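Local coordinates for protein MdbA (Actinomyces oris, PDB 4Z7X) that probably forms disulfide bonds in exported proteins, such as those of the sortase-assembled pilus pathway, as a thiol-disulfide oxidoreductase of the thioredoxin family, at residues Gly30-Val35 and Gly178-Leu183; Asp38-Tyr43 and Ala93-Lys98; Met109-Val114 and Ala166-Ala171. One frame throughout, in Å; residues are numbered along the deposited sequence.

Interaction 1 (Gly30-Val35 and Gly178-Leu183); sequences GIPKQV and GKWVKL. With 3CX ((2S)-3-(cyclohexylamino)-2-hydroxypropane-1-sulfonic acid), chain C.
P32 lays its ring over one face of the W180 indole, with CD 3.8 Å from the centroid of the five-membered ring and 22° off its normal, a CH-pi contact. CG of the proline reaches further along the same indole, to W180 CE3 at 3.7 Å. W180 gets there because its CG is anti to the backbone N (chi1 -176°), which swings the indole off the first turn of helix 178-190 and in beneath the loop. V35 brings both methyls to the pyrrole nitrogen from the side P32 occupies, CG1 lying 3.6 Å from W180 NE1; the N-H itself is spent on A39 O. The type I turn from P32 to V35 brings these two residues to the same indole. In this thioredoxin-family chain the loop that precedes the edge strand 41-43 is thus seated on a helix from far along the sequence. I31 reaches on to the next turn of that helix: its CG1 is anti to the carbonyl carbon (chi1 -58°), and the extended branch carries CD1 to 3.8 Å from L183 CD2. Backbone contact is slight, a weak bond from W180 N to G30 O at 3.4 Å.

Interaction 2 (Asp38-Tyr43 and Ala93-Lys98); sequences DASWTY and ALHPCK. With 3CX ((2S)-3-(cyclohexylamino)-2-hydroxypropane-1-sulfonic acid), chain C.
W41 and L94 pair as an antiparallel hydrogen-bonded couple where the edge strand 41-43 joins strand 91-96 of the thioredoxin-like sheet. L94 N reaches W41 O at 2.9 Å, almost straight (170°), and W41 N returns the bond to L94 O. The tight part lies on the W41-L94 face. With chi1 at 74°, CG of W41 sits between its own backbone N and carbonyl carbon, and the indole folds across the neighbouring strand: L94 CB stands 3.9 Å from the centroid of the six-membered ring, only 1° off its normal, while L94 CD1 comes to 3.6 Å from W41 CZ2. In its plane the indole gives NE1 to Y43 OH, 2.9 Å away, which fixes the ring's rotation; that hydroxyl is also hydrogen-bonded to S123. A leucine in place of W41 would probably leave Y43 OH without this donor and open a gap over L94 CB. On the other face T42 CG2 meets A93 CB, a slighter, non-hydrogen-bonded pair.

Ahead of W41 the first segment is loop, and contact is looser and mixed, with a water joining in. S40 CB lies over the H95 imidazole, 3.7 Å from its centroid. D38 OD1 accepts from S40 N, which makes an Asx turn, and also from S40 OG, while OD2 pairs with R191. H95 NE2 is held by D60, and its ND1 meets, in the ring plane, a water 2.8 Å away that also donates to D38 O.

Interaction 3 (Met109-Val114 and Ala166-Ala171); sequences MNAMGV and AKFKAA
A111 and V114 of helix 103-118 receive F168 and A171 from the start of helix 168-174, a helix-to-helix contact among the helices between strands 91-96 and 198-201, consistent with the helical insertion of DsbA-like thioredoxin folds. The aromatic contacts come first. A111 CB stands over the centre of the F168 ring, 3.7 Å from the centroid and 7° off the normal, a CH-pi contact made almost straight down. V114 comes at the rim instead, its CG1 in the ring plane and 4.0 Å from F168 CE1, so that a face and an edge of one phenyl are met by residues a single turn apart. Chi1 of -69° sets CG of F168 anti to the carbonyl carbon, and this leans the ring toward the facing helix. F126 meets the same ring with the planes at about 45°, and V152 and A155 of helix 148-157 touch it too.

Among aliphatic groups, V114 divides its branches: CG1, anti to the backbone N, also touches K167 CB, while CG2 packs on A171 CB at 3.6 Å. K167 then runs out extended to a salt bridge with E118.

Polar groups approach without bonding across the two segments. N110 has its amide tied elsewhere, OD1 accepting from Y177 N and ND2 donating to S106 O and D175 OD1. Its OD1 and A171 O, both acceptors, lie 3.3 Å apart.

Interaction 1 closes the longest loop of the chain among the three, and interactions 2 and 3 are nested inside it one after the other. W180 is the meeting point: its CZ2 packs on W41 of interaction 2, and its CZ3 lies against M109 and G113 of interaction 3, while P96 packs on M109. Centre to centre, interactions 1 and 2 lie about 10 Å apart; interaction 3 is about 12 Å from the first and about 17 Å from the second. Strand 91-96 leads on to helix 103-118, and helix 168-174 to helix 178-190, so sheet edge, N-terminal loop and helical part form one continuous core. Q34 of interaction 1 and T42 and Y43 of interaction 2 share the 3CX pocket at the sheet's edge.

Interaction 1 (Gly30-Val35 and Gly178-Leu183)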
loop_
_atom_site.group_PDB
_atom_site.type_symbol
_atom_site.label_atom_id
_atom_site.label_comp_id
_atom_site.label_asym_id
_atom_site.label_seq_id
_atom_site.Cartn_x
_atom_site.Cartn_y
_atom_site.Cartn_z
ATOM N N GLY A 30 7.996 -9.077 -13.737
ATOM C CA GLY A 30 6.649 -9.177 -13.196
ATOM C C GLY A 30 6.418 -8.616 -11.819
ATOM O O GLY A 30 5.321 -8.754 -11.272
ATOM N N ILE A 31 7.443 -8.028 -11.242
ATOM C CA ILE A 31 7.343 -7.416 -9.947
ATOM C C ILE A 31 7.912 -6.010 -10.068
ATOM O O ILE A 31 8.969 -5.811 -10.676
ATOM C CB ILE A 31 8.115 -8.251 -8.879
ATOM C CG1 ILE A 31 7.554 -9.698 -8.846
ATOM C CG2 ILE A 31 8.061 -7.581 -7.496
ATOM C CD1 ILE A 31 8.206 -10.622 -7.849
ATOM N N PRO A 32 7.225 -4.995 -9.478
ATOM C CA PRO A 32 7.777 -3.638 -9.637
ATOM C C PRO A 32 9.230 -3.526 -9.161
ATOM O O PRO A 32 9.635 -4.180 -8.193
ATOM C CB PRO A 32 6.832 -2.757 -8.843
ATOM C CG PRO A 32 5.565 -3.567 -8.763
ATOM C CD PRO A 32 6.020 -4.992 -8.679
ATOM N N LYS A 33 9.997 -2.679 -9.849
ATOM C CA LYS A 33 11.436 -2.572 -9.591
ATOM C C LYS A 33 11.800 -2.199 -8.167
ATOM O O LYS A 33 12.834 -2.609 -7.676
ATOM C CB LYS A 33 12.038 -1.528 -10.544
ATOM C CG LYS A 33 12.006 -1.916 -12.014
ATOM C CD LYS A 33 12.323 -0.700 -12.906
ATOM C CE LYS A 33 11.116 0.248 -13.037
ATOM N NZ LYS A 33 11.359 1.492 -13.838
ATOM N N GLN A 34 10.997 -1.373 -7.523
ATOM C CA GLN A 34 11.319 -0.913 -6.177
ATOM C C GLN A 34 10.658 -1.777 -5.084
ATOM O O GLN A 34 10.792 -1.495 -3.918
ATOM C CB GLN A 34 11.011 0.589 -6.006
ATOM C CG GLN A 34 11.813 1.503 -6.937
ATOM C CD GLN A 34 11.909 2.940 -6.449
ATOM O OE1 GLN A 34 12.545 3.209 -5.424
ATOM N NE2 GLN A 34 11.305 3.893 -7.208
ATOM N N VAL A 35 9.939 -2.831 -5.468
ATOM C CA VAL A 35 9.308 -3.732 -4.513
ATOM C C VAL A 35 10.328 -4.695 -3.915
ATOM O O VAL A 35 11.216 -5.208 -4.576
ATOM C CB VAL A 35 8.070 -4.442 -5.146
ATOM C CG1 VAL A 35 7.725 -5.744 -4.447
ATOM C CG2 VAL A 35 6.858 -3.465 -5.104
ATOM N N GLY A 178 1.209 -10.151 -12.308
ATOM C CA GLY A 178 0.654 -11.314 -11.614
ATOM C C GLY A 178 1.599 -11.949 -10.651
ATOM O O GLY A 178 1.162 -12.480 -9.654
ATOM N N LYS A 179 2.902 -11.917 -10.955
ATOM C CA LYS A 179 3.886 -12.461 -10.010
ATOM C C LYS A 179 3.930 -11.686 -8.705
ATOM O O LYS A 179 4.156 -12.245 -7.618
ATOM C CB LYS A 179 5.307 -12.489 -10.599
ATOM C CG LYS A 179 5.502 -13.581 -11.628
ATOM C CD LYS A 179 6.895 -13.499 -12.269
ATOM C CE LYS A 179 8.051 -13.580 -11.290
ATOM N NZ LYS A 179 9.352 -13.481 -12.038
ATOM N N TRP A 180 3.684 -10.399 -8.800
ATOM C CA TRP A 180 3.673 -9.565 -7.596
ATOM C C TRP A 180 2.479 -9.912 -6.719
ATOM O O TRP A 180 2.589 -10.010 -5.505
ATOM C CB TRP A 180 3.589 -8.089 -7.998
ATOM C CG TRP A 180 3.665 -7.114 -6.866
ATOM C CD1 TRP A 180 4.294 -7.273 -5.686
ATOM C CD2 TRP A 180 3.073 -5.822 -6.837
ATOM N NE1 TRP A 180 4.161 -6.135 -4.910
ATOM C CE2 TRP A 180 3.424 -5.224 -5.611
ATOM C CE3 TRP A 180 2.320 -5.087 -7.744
ATOM C CZ2 TRP A 180 2.995 -3.961 -5.247
ATOM C CZ3 TRP A 180 1.885 -3.830 -7.378
ATOM C CH2 TRP A 180 2.246 -3.266 -6.165
ATOM N N VAL A 181 1.320 -10.074 -7.339
ATOM C CA VAL A 181 0.103 -10.480 -6.626
ATOM C C VAL A 181 0.351 -11.821 -5.907
ATOM O O VAL A 181 0.084 -11.969 -4.714
ATOM C CB VAL A 181 -1.082 -10.585 -7.599
ATOM C CG1 VAL A 181 -2.323 -11.101 -6.918
ATOM C CG2 VAL A 181 -1.339 -9.249 -8.286
ATOM N N LYS A 182 0.927 -12.785 -6.634
ATOM C CA LYS A 182 1.216 -14.077 -6.049
ATOM C C LYS A 182 2.196 -13.940 -4.845
ATOM O O LYS A 182 2.025 -14.592 -3.806
ATOM C CB LYS A 182 1.745 -15.039 -7.136
ATOM C CG LYS A 182 0.638 -15.496 -8.089
ATOM C CD LYS A 182 1.026 -16.549 -9.150
ATOM C CE LYS A 182 1.330 -15.977 -10.543
ATOM N NZ LYS A 182 0.150 -15.854 -11.467
ATOM N N LEU A 183 3.199 -13.097 -4.979
ATOM C CA LEU A 183 4.200 -12.945 -3.923
ATOM C C LEU A 183 3.572 -12.326 -2.674
ATOM O O LEU A 183 3.907 -12.710 -1.542
ATOM C CB LEU A 183 5.368 -12.083 -4.411
ATOM C CG LEU A 183 6.526 -11.901 -3.454
ATOM C CD1 LEU A 183 7.230 -13.219 -3.130
ATOM C CD2 LEU A 183 7.546 -10.953 -4.081
HETATM O OAA 3CX C . 15.038 8.754 0.720
HETATM O OAB 3CX C . 13.669 7.220 2.218
HETATM O OAC 3CX C . 11.497 5.667 0.528
HETATM O OAD 3CX C . 15.213 6.248 0.763
HETATM C CAE 3CX C . 7.561 4.277 -4.575
HETATM C CAF 3CX C . 8.583 3.171 -4.584
HETATM C CAG 3CX C . 8.097 5.690 -4.379
HETATM C CAH 3CX C . 9.577 3.355 -3.436
HETATM C CAI 3CX C . 9.098 5.907 -3.269
HETATM C CAJ 3CX C . 11.703 5.838 -1.810
HETATM C CAK 3CX C . 13.211 7.183 -0.356
HETATM N NAL 3CX C . 10.825 4.653 -1.861
HETATM C CAM 3CX C . 12.456 5.852 -0.489
HETATM C CAN 3CX C . 9.525 4.629 -2.606
HETATM S SAO 3CX C . 14.276 7.335 0.917
#

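Interaction 2 (Asp38-Tyr43 and Ala93-Lys98)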
loop_
_atom_site.group_PDB
_atom_site.type_symbol
_atom_site.label_atom_id
_atom_site.label_comp_id
_atom_site.label_asym_id
_atom_site.label_seq_id
_atom_site.Cartn_x
_atom_site.Cartn_y
_atom_site.Cartn_z
ATOM N N ASP A 38 9.440 -9.414 -0.172
ATOM C CA ASP A 38 8.157 -9.830 0.444
ATOM C C ASP A 38 6.947 -9.143 -0.160
ATOM O O ASP A 38 5.873 -9.174 0.414
ATOM C CB ASP A 38 8.177 -9.659 1.956
ATOM C CG ASP A 38 8.190 -8.216 2.382
ATOM O OD1 ASP A 38 8.400 -7.344 1.480
ATOM O OD2 ASP A 38 8.033 -7.951 3.609
ATOM N N ALA A 39 7.126 -8.546 -1.334
ATOM C CA ALA A 39 6.090 -7.824 -2.071
ATOM C C ALA A 39 5.783 -6.404 -1.576
ATOM O O ALA A 39 4.976 -5.726 -2.188
ATOM C CB ALA A 39 4.801 -8.634 -2.209
ATOM N N SER A 40 6.460 -5.960 -0.511
ATOM C CA SER A 40 6.150 -4.657 0.060
ATOM C C SER A 40 6.904 -3.556 -0.691
ATOM O O SER A 40 7.893 -3.803 -1.421
ATOM C CB SER A 40 6.500 -4.582 1.566
ATOM O OG SER A 40 7.895 -4.760 1.842
ATOM N N TRP A 41 6.469 -2.320 -0.467
ATOM C CA TRP A 41 7.237 -1.158 -0.868
ATOM C C TRP A 41 7.218 -0.142 0.238
ATOM O O TRP A 41 6.321 -0.165 1.082
ATOM C CB TRP A 41 6.789 -0.576 -2.191
ATOM C CG TRP A 41 5.534 0.172 -2.235
ATOM C CD1 TRP A 41 5.429 1.522 -2.267
ATOM C CD2 TRP A 41 4.182 -0.337 -2.374
ATOM N NE1 TRP A 41 4.122 1.890 -2.417
ATOM C CE2 TRP A 41 3.337 0.771 -2.472
ATOM C CE3 TRP A 41 3.610 -1.610 -2.370
ATOM C CZ2 TRP A 41 1.959 0.644 -2.624
ATOM C CZ3 TRP A 41 2.237 -1.741 -2.506
ATOM C CH2 TRP A 41 1.431 -0.623 -2.640
ATOM N N THR A 42 8.197 0.762 0.233
ATOM C CA THR A 42 8.417 1.599 1.397
ATOM C C THR A 42 8.665 3.053 1.073
ATOM O O THR A 42 9.091 3.376 -0.031
ATOM C CB THR A 42 9.587 1.104 2.289
ATOM O OG1 THR A 42 10.830 1.309 1.620
ATOM C CG2 THR A 42 9.445 -0.379 2.614
ATOM N N TYR A 43 8.406 3.880 2.097
ATOM C CA TYR A 43 8.635 5.314 2.077
ATOM C C TYR A 43 9.397 5.709 3.339
ATOM O O TYR A 43 8.991 5.360 4.432
ATOM C CB TYR A 43 7.293 6.094 2.043
ATOM C CG TYR A 43 6.417 5.747 0.845
ATOM C CD1 TYR A 43 6.457 6.501 -0.319
ATOM C CD2 TYR A 43 5.557 4.672 0.891
ATOM C CE1 TYR A 43 5.676 6.206 -1.410
ATOM C CE2 TYR A 43 4.741 4.362 -0.177
ATOM C CZ TYR A 43 4.812 5.124 -1.348
ATOM O OH TYR A 43 3.993 4.763 -2.413
ATOM N N ALA A 93 5.783 0.998 5.369
ATOM C CA ALA A 93 5.912 -0.163 4.507
ATOM C C ALA A 93 4.534 -0.728 4.194
ATOM O O ALA A 93 3.776 -1.071 5.112
ATOM C CB ALA A 93 6.774 -1.224 5.175
ATOM N N LEU A 94 4.200 -0.769 2.909
ATOM C CA LEU A 94 2.890 -1.218 2.433
ATOM C C LEU A 94 3.027 -2.617 1.887
ATOM O O LEU A 94 3.868 -2.853 1.045
ATOM C CB LEU A 94 2.332 -0.284 1.368
ATOM C CG LEU A 94 2.024 1.141 1.844
ATOM C CD1 LEU A 94 1.520 2.012 0.709
ATOM C CD2 LEU A 94 1.048 1.160 2.974
ATOM N N HIS A 95 2.201 -3.529 2.415
ATOM C CA HIS A 95 2.272 -4.961 2.083
ATOM C C HIS A 95 0.951 -5.408 1.448
ATOM O O HIS A 95 -0.026 -5.597 2.159
ATOM C CB HIS A 95 2.503 -5.818 3.323
ATOM C CG HIS A 95 3.755 -5.537 4.084
ATOM N ND1 HIS A 95 4.821 -6.421 4.130
ATOM C CD2 HIS A 95 4.094 -4.495 4.889
ATOM C CE1 HIS A 95 5.761 -5.930 4.926
ATOM N NE2 HIS A 95 5.338 -4.772 5.414
ATOM N N PRO A 96 0.923 -5.594 0.117
ATOM C CA PRO A 96 -0.320 -5.940 -0.563
ATOM C C PRO A 96 -0.582 -7.434 -0.500
ATOM O O PRO A 96 0.345 -8.221 -0.497
ATOM C CB PRO A 96 -0.037 -5.522 -2.007
ATOM C CG PRO A 96 1.422 -5.804 -2.163
ATOM C CD PRO A 96 2.031 -5.445 -0.834
ATOM N N CYS A 97 -1.850 -7.800 -0.461
ATOM C CA CYS A 97 -2.272 -9.169 -0.703
ATOM C C CYS A 97 -3.635 -9.253 -1.367
ATOM O O CYS A 97 -4.281 -8.251 -1.608
ATOM C CB CYS A 97 -2.227 -9.959 0.615
ATOM S SG CYS A 97 -3.542 -9.511 1.759
ATOM N N LYS A 98 -4.047 -10.470 -1.685
ATOM C CA LYS A 98 -5.323 -10.733 -2.321
ATOM C C LYS A 98 -6.122 -11.709 -1.450
ATOM O O LYS A 98 -6.708 -12.683 -1.949
ATOM C CB LYS A 98 -5.074 -11.272 -3.738
ATOM C CG LYS A 98 -6.292 -11.356 -4.655
ATOM C CD LYS A 98 -5.893 -11.631 -6.116
ATOM C CE LYS A 98 -7.082 -12.010 -6.973
ATOM N NZ LYS A 98 -6.734 -12.412 -8.362
HETATM O OAA 3CX C . 15.038 8.754 0.720
HETATM O OAB 3CX C . 13.669 7.220 2.218
HETATM O OAC 3CX C . 11.497 5.667 0.528
HETATM O OAD 3CX C . 15.213 6.248 0.763
HETATM C CAE 3CX C . 7.561 4.277 -4.575
HETATM C CAF 3CX C . 8.583 3.171 -4.584
HETATM C CAG 3CX C . 8.097 5.690 -4.379
HETATM C CAH 3CX C . 9.577 3.355 -3.436
HETATM C CAI 3CX C . 9.098 5.907 -3.269
HETATM C CAJ 3CX C . 11.703 5.838 -1.810
HETATM C CAK 3CX C . 13.211 7.183 -0.356
HETATM N NAL 3CX C . 10.825 4.653 -1.861
HETATM C CAM 3CX C . 12.456 5.852 -0.489
HETATM C CAN 3CX C . 9.525 4.629 -2.606
HETATM S SAO 3CX C . 14.276 7.335 0.917
HETATM O O HOH W 1 4.498 -8.797 2.718
#

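Interaction 3 (Met109-Val114 and Ala166-Ala171)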
loop_
_atom_site.group_PDB
_atom_site.type_symbol
_atom_site.label_atom_id
_atom_site.label_comp_id
_atom_site.label_asym_id
_atom_site.label_seq_id
_atom_site.Cartn_x
_atom_site.Cartn_y
_atom_site.Cartn_z
HETATM N N MSE A 109 -3.682 -3.836 -8.538
HETATM C CA MSE A 109 -2.246 -4.108 -8.416
HETATM C C MSE A 109 -1.504 -3.953 -9.747
HETATM O O MSE A 109 -0.364 -3.506 -9.791
HETATM C CB MSE A 109 -1.956 -5.435 -7.708
HETATM C CG MSE A 109 -2.300 -5.287 -6.240
HETATM SE SE MSE A 109 -1.892 -6.891 -5.205
HETATM C CE MSE A 109 0.035 -6.864 -5.426
ATOM N N ASN A 110 -2.123 -4.334 -10.852
ATOM C CA ASN A 110 -1.479 -4.128 -12.130
ATOM C C ASN A 110 -1.299 -2.647 -12.460
ATOM O O ASN A 110 -0.252 -2.243 -12.946
ATOM C CB ASN A 110 -2.252 -4.872 -13.225
ATOM C CG ASN A 110 -1.818 -6.317 -13.314
ATOM O OD1 ASN A 110 -0.689 -6.561 -13.689
ATOM N ND2 ASN A 110 -2.686 -7.270 -12.975
ATOM N N ALA A 111 -2.302 -1.820 -12.155
ATOM C CA ALA A 111 -2.176 -0.388 -12.397
ATOM C C ALA A 111 -1.149 0.218 -11.420
ATOM O O ALA A 111 -0.321 1.030 -11.815
ATOM C CB ALA A 111 -3.508 0.318 -12.227
HETATM N N MSE A 112 -1.177 -0.218 -10.171
HETATM C CA MSE A 112 -0.200 0.246 -9.180
HETATM C C MSE A 112 1.202 -0.129 -9.586
HETATM O O MSE A 112 2.136 0.638 -9.372
HETATM C CB MSE A 112 -0.508 -0.315 -7.786
HETATM C CG MSE A 112 0.517 0.130 -6.717
HETATM SE SE MSE A 112 0.852 2.102 -6.620
HETATM C CE MSE A 112 -0.673 2.449 -5.442
ATOM N N GLY A 113 1.389 -1.308 -10.188
ATOM C CA GLY A 113 2.724 -1.712 -10.639
ATOM C C GLY A 113 3.267 -0.746 -11.685
ATOM O O GLY A 113 4.442 -0.364 -11.657
ATOM N N VAL A 114 2.405 -0.333 -12.609
ATOM C CA VAL A 114 2.818 0.635 -13.628
ATOM C C VAL A 114 3.183 1.964 -12.957
ATOM O O VAL A 114 4.188 2.576 -13.281
ATOM C CB VAL A 114 1.671 0.875 -14.646
ATOM C CG1 VAL A 114 2.017 2.017 -15.595
ATOM C CG2 VAL A 114 1.300 -0.384 -15.439
ATOM N N ALA A 166 -1.934 5.569 -19.538
ATOM C CA ALA A 166 -2.269 4.909 -20.803
ATOM C C ALA A 166 -1.822 3.470 -20.867
ATOM O O ALA A 166 -2.345 2.725 -21.678
ATOM C CB ALA A 166 -1.712 5.706 -21.997
ATOM N N LYS A 167 -0.887 3.085 -19.983
ATOM C CA LYS A 167 -0.327 1.728 -19.951
ATOM C C LYS A 167 -1.109 0.794 -19.032
ATOM O O LYS A 167 -0.860 -0.418 -19.000
ATOM C CB LYS A 167 1.134 1.783 -19.506
ATOM C CG LYS A 167 2.021 2.534 -20.490
ATOM C CD LYS A 167 3.449 2.550 -20.056
ATOM C CE LYS A 167 4.282 3.326 -21.098
ATOM N NZ LYS A 167 5.741 3.191 -20.885
ATOM N N PHE A 168 -2.097 1.320 -18.315
ATOM C CA PHE A 168 -2.815 0.485 -17.351
ATOM C C PHE A 168 -3.558 -0.654 -18.045
ATOM O O PHE A 168 -3.498 -1.796 -17.575
ATOM C CB PHE A 168 -3.852 1.243 -16.523
ATOM C CG PHE A 168 -3.314 2.232 -15.527
ATOM C CD1 PHE A 168 -1.965 2.344 -15.198
ATOM C CD2 PHE A 168 -4.219 3.050 -14.863
ATOM C CE1 PHE A 168 -1.528 3.279 -14.250
ATOM C CE2 PHE A 168 -3.787 3.953 -13.891
ATOM C CZ PHE A 168 -2.442 4.077 -13.607
ATOM N N LYS A 169 -4.287 -0.369 -19.123
ATOM C CA LYS A 169 -5.127 -1.393 -19.755
ATOM C C LYS A 169 -4.281 -2.590 -20.184
ATOM O O LYS A 169 -4.650 -3.727 -19.912
ATOM C CB LYS A 169 -5.901 -0.808 -20.938
ATOM C CG LYS A 169 -6.771 -1.826 -21.647
ATOM C CD LYS A 169 -7.784 -1.193 -22.586
ATOM C CE LYS A 169 -8.590 -2.274 -23.304
ATOM N NZ LYS A 169 -9.283 -3.164 -22.336
ATOM N N ALA A 170 -3.152 -2.334 -20.838
ATOM C CA ALA A 170 -2.286 -3.437 -21.292
ATOM C C ALA A 170 -1.715 -4.234 -20.136
ATOM O O ALA A 170 -1.596 -5.460 -20.230
ATOM C CB ALA A 170 -1.182 -2.913 -22.176
ATOM N N ALA A 171 -1.370 -3.553 -19.038
ATOM C CA ALA A 171 -0.847 -4.267 -17.900
ATOM C C ALA A 171 -1.910 -5.160 -17.271
ATOM O O ALA A 171 -1.628 -6.287 -16.871
ATOM C CB ALA A 171 -0.312 -3.285 -16.882
#